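Local coordinates for mitochondrial RNA-binding protein 2 (Trypanosoma brucei, PDB 2GIA), which probably binds guide RNA and mRNA together with its partner MRP1, acting as an RNA matchmaker in mitochondrial RNA editing, at residues P98-E110 and S173-N187. Sequence-based numbering, arbitrary orientation.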
ATOM      1  N   PRO D  98     -10.254 -20.349   4.724  1.00 33.39           N
ATOM      2  CA  PRO D  98      -8.822 -20.634   4.848  1.00 31.09           C
ATOM      3  C   PRO D  98      -8.074 -19.633   3.962  1.00 28.68           C
ATOM      4  O   PRO D  98      -8.637 -19.100   2.990  1.00 28.07           O
ATOM      5  CB  PRO D  98      -8.686 -22.047   4.281  1.00 32.77           C
ATOM      6  CG  PRO D  98     -10.055 -22.613   4.387  1.00 39.07           C
ATOM      7  CD  PRO D  98     -10.964 -21.463   4.081  1.00 38.28           C
ATOM      8  N   ALA D  99      -6.803 -19.442   4.269  1.00 29.87           N
ATOM      9  CA  ALA D  99      -5.950 -18.506   3.569  1.00 33.43           C
ATOM     10  C   ALA D  99      -5.928 -18.647   2.063  1.00 41.07           C
ATOM     11  O   ALA D  99      -5.763 -17.661   1.357  1.00 34.78           O
ATOM     12  CB  ALA D  99      -4.537 -18.589   4.115  1.00 38.10           C
ATOM     13  N   VAL D 100      -6.104 -19.860   1.556  1.00 35.51           N
ATOM     14  CA  VAL D 100      -6.073 -20.049   0.113  1.00 37.60           C
ATOM     15  C   VAL D 100      -7.167 -19.275  -0.624  1.00 37.43           C
ATOM     16  O   VAL D 100      -7.000 -18.955  -1.808  1.00 39.28           O
ATOM     17  CB  VAL D 100      -6.169 -21.556  -0.259  1.00 45.84           C
ATOM     18  CG1 VAL D 100      -7.512 -22.123   0.204  1.00 42.82           C
ATOM     19  CG2 VAL D 100      -6.005 -21.737  -1.762  1.00 46.36           C
ATOM     20  N   TYR D 101      -8.285 -18.974   0.037  1.00 25.46           N
ATOM     21  CA  TYR D 101      -9.343 -18.224  -0.638  1.00 25.65           C
ATOM     22  C   TYR D 101      -9.052 -16.718  -0.793  1.00 22.98           C
ATOM     23  O   TYR D 101      -9.724 -16.042  -1.549  1.00 26.07           O
ATOM     24  CB  TYR D 101     -10.657 -18.342   0.129  1.00 32.25           C
ATOM     25  CG  TYR D 101     -11.399 -19.624  -0.122  1.00 41.59           C
ATOM     26  CD1 TYR D 101     -11.931 -19.902  -1.386  1.00 47.01           C
ATOM     27  CD2 TYR D 101     -11.523 -20.590   0.880  1.00 44.46           C
ATOM     28  CE1 TYR D 101     -12.562 -21.117  -1.663  1.00 40.33           C
ATOM     29  CE2 TYR D 101     -12.166 -21.825   0.616  1.00 49.85           C
ATOM     30  CZ  TYR D 101     -12.675 -22.073  -0.663  1.00 53.54           C
ATOM     31  OH  TYR D 101     -13.285 -23.276  -0.962  1.00 60.71           O
ATOM     32  N   THR D 102      -8.070 -16.180  -0.086  1.00 24.90           N
ATOM     33  CA  THR D 102      -7.869 -14.729  -0.184  1.00 23.63           C
ATOM     34  C   THR D 102      -7.622 -14.251  -1.595  1.00 20.60           C
ATOM     35  O   THR D 102      -8.310 -13.325  -2.098  1.00 19.45           O
ATOM     36  CB  THR D 102      -6.733 -14.295   0.731  1.00 25.66           C
ATOM     37  OG1 THR D 102      -7.029 -14.782   2.044  1.00 24.11           O
ATOM     38  CG2 THR D 102      -6.615 -12.721   0.776  1.00 18.97           C
ATOM     39  N   ALA D 103      -6.653 -14.871  -2.254  1.00 20.90           N
ATOM     40  CA  ALA D 103      -6.333 -14.494  -3.612  1.00 22.72           C
ATOM     41  C   ALA D 103      -7.502 -14.743  -4.569  1.00 28.73           C
ATOM     42  O   ALA D 103      -7.623 -14.027  -5.563  1.00 21.98           O
ATOM     43  CB  ALA D 103      -5.061 -15.256  -4.084  1.00 24.62           C
ATOM     44  N   ARG D 104      -8.368 -15.737  -4.296  1.00 27.40           N
ATOM     45  CA  ARG D 104      -9.518 -15.997  -5.202  1.00 23.15           C
ATOM     46  C   ARG D 104     -10.586 -14.924  -5.090  1.00 19.90           C
ATOM     47  O   ARG D 104     -11.209 -14.581  -6.086  1.00 24.98           O
ATOM     48  CB  ARG D 104     -10.172 -17.366  -4.921  1.00 25.99           C
ATOM     49  CG  ARG D 104      -9.209 -18.528  -5.309  1.00 28.43           C
ATOM     50  CD  ARG D 104      -9.857 -19.894  -5.042  1.00 36.61           C
ATOM     51  NE  ARG D 104      -8.961 -20.989  -5.388  1.00 35.81           N
ATOM     52  CZ  ARG D 104      -8.935 -21.614  -6.570  1.00 51.36           C
ATOM     53  NH1 ARG D 104      -9.763 -21.270  -7.565  1.00 41.08           N
ATOM     54  NH2 ARG D 104      -8.080 -22.614  -6.751  1.00 53.30           N
ATOM     55  N   PHE D 105     -10.812 -14.424  -3.874  1.00 22.02           N
ATOM     56  CA  PHE D 105     -11.744 -13.314  -3.681  1.00 18.82           C
ATOM     57  C   PHE D 105     -11.120 -12.067  -4.308  1.00 18.82           C
ATOM     58  O   PHE D 105     -11.809 -11.306  -4.981  1.00 20.05           O
ATOM     59  CB  PHE D 105     -11.989 -13.075  -2.195  1.00 19.21           C
ATOM     60  CG  PHE D 105     -13.160 -13.887  -1.641  1.00 23.34           C
ATOM     61  CD1 PHE D 105     -14.402 -13.291  -1.461  1.00 25.52           C
ATOM     62  CD2 PHE D 105     -13.005 -15.231  -1.344  1.00 25.16           C
ATOM     63  CE1 PHE D 105     -15.503 -14.056  -0.974  1.00 28.79           C
ATOM     64  CE2 PHE D 105     -14.089 -16.008  -0.855  1.00 28.44           C
ATOM     65  CZ  PHE D 105     -15.324 -15.412  -0.679  1.00 27.60           C
ATOM     66  N   LEU D 106      -9.815 -11.854  -4.090  1.00 21.49           N
ATOM     67  CA  LEU D 106      -9.159 -10.676  -4.665  1.00 16.71           C
ATOM     68  C   LEU D 106      -9.292 -10.716  -6.176  1.00 22.03           C
ATOM     69  O   LEU D 106      -9.511  -9.676  -6.832  1.00 20.20           O
ATOM     70  CB  LEU D 106      -7.650 -10.607  -4.240  1.00 16.29           C
ATOM     71  CG  LEU D 106      -7.511 -10.099  -2.783  1.00 16.75           C
ATOM     72  CD1 LEU D 106      -6.061 -10.338  -2.298  1.00 17.59           C
ATOM     73  CD2 LEU D 106      -7.863  -8.592  -2.683  1.00 19.50           C
ATOM     74  N   ALA D 107      -9.156 -11.915  -6.757  1.00 21.89           N
ATOM     75  CA  ALA D 107      -9.243 -12.003  -8.209  1.00 20.85           C
ATOM     76  C   ALA D 107     -10.602 -11.507  -8.722  1.00 20.52           C
ATOM     77  O   ALA D 107     -10.672 -10.913  -9.799  1.00 25.21           O
ATOM     78  CB  ALA D 107      -8.961 -13.442  -8.692  1.00 23.77           C
ATOM     79  N   VAL D 108     -11.667 -11.727  -7.949  1.00 18.47           N
ATOM     80  CA  VAL D 108     -12.989 -11.262  -8.359  1.00 22.37           C
ATOM     81  C   VAL D 108     -13.073  -9.736  -8.181  1.00 21.57           C
ATOM     82  O   VAL D 108     -13.483  -9.023  -9.100  1.00 22.22           O
ATOM     83  CB  VAL D 108     -14.122 -11.977  -7.553  1.00 23.78           C
ATOM     84  CG1 VAL D 108     -15.507 -11.324  -7.853  1.00 19.75           C
ATOM     85  CG2 VAL D 108     -14.148 -13.495  -7.923  1.00 22.77           C
ATOM     86  N   LEU D 109     -12.643  -9.233  -7.024  1.00 21.52           N
ATOM     87  CA  LEU D 109     -12.669  -7.793  -6.750  1.00 20.43           C
ATOM     88  C   LEU D 109     -11.832  -7.008  -7.764  1.00 22.07           C
ATOM     89  O   LEU D 109     -12.173  -5.893  -8.124  1.00 23.63           O
ATOM     90  CB  LEU D 109     -12.122  -7.523  -5.320  1.00 19.08           C
ATOM     91  CG  LEU D 109     -13.024  -8.098  -4.210  1.00 22.34           C
ATOM     92  CD1 LEU D 109     -12.320  -8.245  -2.849  1.00 20.03           C
ATOM     93  CD2 LEU D 109     -14.197  -7.158  -4.064  1.00 21.05           C
ATOM     94  N   GLU D 110     -10.757  -7.608  -8.245  1.00 23.53           N
ATOM     95  CA  GLU D 110      -9.867  -6.895  -9.159  1.00 27.73           C
ATOM     96  C   GLU D 110     -10.217  -7.104 -10.620  1.00 29.57           C
ATOM     97  O   GLU D 110      -9.498  -6.639 -11.490  1.00 28.25           O
ATOM     98  CB  GLU D 110      -8.378  -7.267  -8.863  1.00 21.13           C
ATOM     99  CG  GLU D 110      -7.934  -6.800  -7.465  1.00 18.99           C
ATOM    100  CD  GLU D 110      -6.591  -7.366  -7.066  1.00 24.01           C
ATOM    101  OE1 GLU D 110      -5.857  -7.800  -7.974  1.00 30.78           O
ATOM    102  OE2 GLU D 110      -6.258  -7.375  -5.860  1.00 20.48           O
ATOM    103  N   SER D 173     -17.119  -2.809  -1.232  1.00 15.98           N
ATOM    104  CA  SER D 173     -16.293  -3.681  -2.035  1.00 20.51           C
ATOM    105  C   SER D 173     -14.841  -3.205  -1.943  1.00 22.54           C
ATOM    106  O   SER D 173     -13.917  -4.013  -1.850  1.00 18.27           O
ATOM    107  CB  SER D 173     -16.744  -3.624  -3.495  1.00 23.96           C
ATOM    108  OG  SER D 173     -18.046  -4.165  -3.611  1.00 24.91           O
ATOM    109  N   LEU D 174     -14.653  -1.886  -1.998  1.00 21.98           N
ATOM    110  CA  LEU D 174     -13.303  -1.309  -1.879  1.00 21.85           C
ATOM    111  C   LEU D 174     -12.772  -1.674  -0.496  1.00 17.08           C
ATOM    112  O   LEU D 174     -11.619  -2.055  -0.343  1.00 18.99           O
ATOM    113  CB  LEU D 174     -13.396   0.221  -2.032  1.00 23.38           C
ATOM    114  CG  LEU D 174     -12.090   1.013  -2.020  1.00 37.97           C
ATOM    115  CD1 LEU D 174     -11.089   0.353  -2.965  1.00 31.27           C
ATOM    116  CD2 LEU D 174     -12.372   2.466  -2.486  1.00 34.57           C
ATOM    117  N   MET D 175     -13.617  -1.560   0.528  1.00 17.73           N
ATOM    118  CA  MET D 175     -13.194  -1.931   1.868  1.00 20.56           C
ATOM    119  C   MET D 175     -12.755  -3.380   1.926  1.00 23.62           C
ATOM    120  O   MET D 175     -11.745  -3.688   2.534  1.00 19.78           O
ATOM    121  CB  MET D 175     -14.312  -1.721   2.887  1.00 24.79           C
ATOM    122  CG  MET D 175     -14.599  -0.260   3.170  1.00 34.01           C
ATOM    123  SD  MET D 175     -16.093  -0.026   4.205  1.00 39.81           S
ATOM    124  CE  MET D 175     -15.358  -0.607   5.648  1.00 20.82           C
ATOM    125  N   LEU D 176     -13.511  -4.274   1.288  1.00 21.16           N
ATOM    126  CA  LEU D 176     -13.138  -5.689   1.305  1.00 16.85           C
ATOM    127  C   LEU D 176     -11.822  -5.896   0.533  1.00 15.94           C
ATOM    128  O   LEU D 176     -10.980  -6.672   0.965  1.00 16.43           O
ATOM    129  CB  LEU D 176     -14.273  -6.545   0.689  1.00 20.82           C
ATOM    130  CG  LEU D 176     -14.006  -8.061   0.645  1.00 20.99           C
ATOM    131  CD1 LEU D 176     -13.922  -8.629   2.074  1.00 15.63           C
ATOM    132  CD2 LEU D 176     -15.117  -8.744  -0.164  1.00 18.72           C
ATOM    133  N   GLN D 177     -11.636  -5.203  -0.597  1.00 13.89           N
ATOM    134  CA  GLN D 177     -10.398  -5.389  -1.351  1.00 18.84           C
ATOM    135  C   GLN D 177      -9.181  -4.930  -0.517  1.00 15.10           C
ATOM    136  O   GLN D 177      -8.149  -5.600  -0.510  1.00 16.69           O
ATOM    137  CB  GLN D 177     -10.478  -4.636  -2.713  1.00 17.95           C
ATOM    138  CG  GLN D 177      -9.396  -5.042  -3.820  1.00 18.04           C
ATOM    139  CD  GLN D 177      -7.977  -4.486  -3.564  1.00 24.30           C
ATOM    140  OE1 GLN D 177      -7.821  -3.461  -2.913  1.00 22.05           O
ATOM    141  NE2 GLN D 177      -6.936  -5.153  -4.120  1.00 20.06           N
ATOM    142  N   ARG D 178      -9.290  -3.795   0.184  1.00 14.86           N
ATOM    143  CA  ARG D 178      -8.140  -3.326   1.002  1.00 16.81           C
ATOM    144  C   ARG D 178      -7.928  -4.243   2.205  1.00 15.74           C
ATOM    145  O   ARG D 178      -6.792  -4.522   2.606  1.00 15.78           O
ATOM    146  CB  ARG D 178      -8.353  -1.872   1.476  1.00 14.13           C
ATOM    147  CG  ARG D 178      -8.494  -0.852   0.307  1.00 15.38           C
ATOM    148  CD  ARG D 178      -7.460  -1.125  -0.821  1.00 18.43           C
ATOM    149  NE  ARG D 178      -6.043  -1.036  -0.395  1.00 24.33           N
ATOM    150  CZ  ARG D 178      -5.008  -1.523  -1.095  1.00 25.28           C
ATOM    151  NH1 ARG D 178      -5.214  -2.156  -2.259  1.00 24.06           N
ATOM    152  NH2 ARG D 178      -3.753  -1.307  -0.683  1.00 22.71           N
ATOM    153  N   PHE D 179      -9.029  -4.684   2.808  1.00 15.69           N
ATOM    154  CA  PHE D 179      -8.938  -5.575   3.955  1.00 18.35           C
ATOM    155  C   PHE D 179      -8.216  -6.873   3.573  1.00 19.69           C
ATOM    156  O   PHE D 179      -7.290  -7.290   4.264  1.00 15.34           O
ATOM    157  CB  PHE D 179     -10.342  -5.914   4.488  1.00 14.07           C
ATOM    158  CG  PHE D 179     -10.312  -6.880   5.662  1.00 16.91           C
ATOM    159  CD1 PHE D 179     -10.455  -8.252   5.452  1.00 19.03           C
ATOM    160  CD2 PHE D 179     -10.148  -6.416   6.957  1.00 21.13           C
ATOM    161  CE1 PHE D 179     -10.444  -9.137   6.526  1.00 22.64           C
ATOM    162  CE2 PHE D 179     -10.137  -7.286   8.058  1.00 19.03           C
ATOM    163  CZ  PHE D 179     -10.290  -8.658   7.841  1.00 20.65           C
ATOM    164  N   LEU D 180      -8.648  -7.505   2.479  1.00 14.58           N
ATOM    165  CA  LEU D 180      -8.021  -8.734   2.010  1.00 16.46           C
ATOM    166  C   LEU D 180      -6.577  -8.462   1.609  1.00 18.97           C
ATOM    167  O   LEU D 180      -5.698  -9.313   1.798  1.00 19.43           O
ATOM    168  CB  LEU D 180      -8.769  -9.318   0.800  1.00 14.99           C
ATOM    169  CG  LEU D 180     -10.160  -9.855   1.202  1.00 19.14           C
ATOM    170  CD1 LEU D 180     -10.848 -10.408   0.009  1.00 20.78           C
ATOM    171  CD2 LEU D 180     -10.032 -10.931   2.304  1.00 20.17           C
ATOM    172  N   THR D 181      -6.324  -7.302   1.011  1.00 16.22           N
ATOM    173  CA  THR D 181      -4.920  -6.966   0.646  1.00 16.40           C
ATOM    174  C   THR D 181      -4.056  -6.932   1.913  1.00 18.29           C
ATOM    175  O   THR D 181      -2.938  -7.502   1.935  1.00 18.41           O
ATOM    176  CB  THR D 181      -4.876  -5.625  -0.086  1.00 14.80           C
ATOM    177  OG1 THR D 181      -5.473  -5.809  -1.392  1.00 17.72           O
ATOM    178  CG2 THR D 181      -3.395  -5.126  -0.269  1.00 14.00           C
ATOM    179  N   GLN D 182      -4.548  -6.264   2.967  1.00 16.98           N
ATOM    180  CA  GLN D 182      -3.788  -6.230   4.247  1.00 12.88           C
ATOM    181  C   GLN D 182      -3.682  -7.659   4.821  1.00 19.81           C
ATOM    182  O   GLN D 182      -2.619  -8.059   5.254  1.00 16.97           O
ATOM    183  CB  GLN D 182      -4.493  -5.365   5.295  1.00 18.20           C
ATOM    184  CG  GLN D 182      -4.416  -3.869   4.951  1.00 23.79           C
ATOM    185  CD  GLN D 182      -3.045  -3.314   5.278  1.00 33.17           C
ATOM    186  OE1 GLN D 182      -2.702  -3.106   6.441  1.00 35.41           O
ATOM    187  NE2 GLN D 182      -2.262  -3.092   4.269  1.00 31.24           N
ATOM    188  N   ALA D 183      -4.781  -8.433   4.829  1.00 19.71           N
ATOM    189  CA  ALA D 183      -4.674  -9.789   5.401  1.00 20.49           C
ATOM    190  C   ALA D 183      -3.617 -10.634   4.663  1.00 19.93           C
ATOM    191  O   ALA D 183      -2.812 -11.350   5.307  1.00 21.08           O
ATOM    192  CB  ALA D 183      -6.043 -10.505   5.377  1.00 21.26           C
ATOM    193  N   LEU D 184      -3.583 -10.540   3.331  1.00 20.05           N
ATOM    194  CA  LEU D 184      -2.616 -11.321   2.573  1.00 18.60           C
ATOM    195  C   LEU D 184      -1.185 -10.818   2.904  1.00 20.99           C
ATOM    196  O   LEU D 184      -0.250 -11.607   3.090  1.00 20.08           O
ATOM    197  CB  LEU D 184      -2.901 -11.190   1.089  1.00 16.97           C
ATOM    198  CG  LEU D 184      -2.023 -11.944   0.093  1.00 23.67           C
ATOM    199  CD1 LEU D 184      -2.053 -13.474   0.428  1.00 25.47           C
ATOM    200  CD2 LEU D 184      -2.513 -11.673  -1.332  1.00 20.96           C
ATOM    201  N   HIS D 185      -1.020  -9.503   2.991  1.00 17.14           N
ATOM    202  CA  HIS D 185       0.309  -8.872   3.318  1.00 18.14           C
ATOM    203  C   HIS D 185       0.838  -9.380   4.678  1.00 18.18           C
ATOM    204  O   HIS D 185       1.984  -9.856   4.793  1.00 19.37           O
ATOM    205  CB  HIS D 185       0.120  -7.343   3.400  1.00 16.22           C
ATOM    206  CG  HIS D 185       1.395  -6.571   3.579  1.00 20.21           C
ATOM    207  ND1 HIS D 185       2.273  -6.342   2.542  1.00 17.49           N
ATOM    208  CD2 HIS D 185       1.909  -5.925   4.655  1.00 21.50           C
ATOM    209  CE1 HIS D 185       3.276  -5.589   2.969  1.00 24.37           C
ATOM    210  NE2 HIS D 185       3.081  -5.319   4.248  1.00 20.28           N
ATOM    211  N   TYR D 186      -0.006  -9.282   5.710  1.00 18.32           N
ATOM    212  CA  TYR D 186       0.376  -9.738   7.033  1.00 19.53           C
ATOM    213  C   TYR D 186       0.522 -11.272   7.109  1.00 21.88           C
ATOM    214  O   TYR D 186       1.500 -11.748   7.658  1.00 20.70           O
ATOM    215  CB  TYR D 186      -0.619  -9.249   8.097  1.00 18.24           C
ATOM    216  CG  TYR D 186      -0.350  -7.786   8.458  1.00 23.02           C
ATOM    217  CD1 TYR D 186       0.344  -7.452   9.624  1.00 25.68           C
ATOM    218  CD2 TYR D 186      -0.713  -6.754   7.582  1.00 21.65           C
ATOM    219  CE1 TYR D 186       0.695  -6.095   9.911  1.00 24.30           C
ATOM    220  CE2 TYR D 186      -0.381  -5.408   7.845  1.00 20.66           C
ATOM    221  CZ  TYR D 186       0.336  -5.093   9.022  1.00 27.73           C
ATOM    222  OH  TYR D 186       0.741  -3.795   9.258  1.00 22.97           O
ATOM    223  N   ASN D 187      -0.416 -12.025   6.538  1.00 21.67           N
ATOM    224  CA  ASN D 187      -0.309 -13.483   6.598  1.00 19.12           C
ATOM    225  C   ASN D 187       0.915 -14.031   5.884  1.00 31.15           C
ATOM    226  O   ASN D 187       1.424 -15.120   6.216  1.00 25.28           O
ATOM    227  CB  ASN D 187      -1.569 -14.145   6.028  1.00 28.17           C
ATOM    228  CG  ASN D 187      -1.673 -15.605   6.457  1.00 42.01           C
ATOM    229  OD1 ASN D 187      -1.732 -15.904   7.662  1.00 44.13           O
ATOM    230  ND2 ASN D 187      -1.669 -16.519   5.483  1.00 33.26           N
TER
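Leu180 enters a hole formed by Thr102, Phe105, Leu106 and Leu109, and can be followed atom by atom. Its CB lies 3.7 Å from Leu106 CD2. Beyond it the two methyls part: CD1 reaches Phe105 CB at 3.6 Å and also touches Leu109 CD1, while CD2 turns to Thr102 CG2. The packing is reciprocal, since Leu106 sits as a knob among Gln177, Leu180, Thr181 and Leu184, and Leu109 among Ser173, Leu176, Gln177 and Leu180. At Leu109 the methyls also divide, CD1 lying 3.8 Å from Gln177 CA and CD2 3.9 Å from Ser173 O.

A polar link borders this core. With CG anti to the backbone N (chi1 -164°) and a bend at chi2, Gln177 presents NE2 to Glu110 OE2 at 2.9 Å. The acceptor lies in the amide plane, but the N-H meets the carboxylate on its anti side, 32° out of plane. The same OE2 is hydrogen-bonded to His137 of a neighbouring MRP1 chain. Gln177 OE1 accepts from Arg178 NH1, so both ends of the amide are engaged, fixing its rotation.

The short helix axes approach to 9.9 Å with 148° between their directions, so the helices run roughly antiparallel; the mutual insertion of Leu106, Leu109 and Leu180 identifies knobs-into-holes packing. It joins the helices that follow the two four-stranded antiparallel sheets, consistent with the Whirly-like fold of MRP proteins.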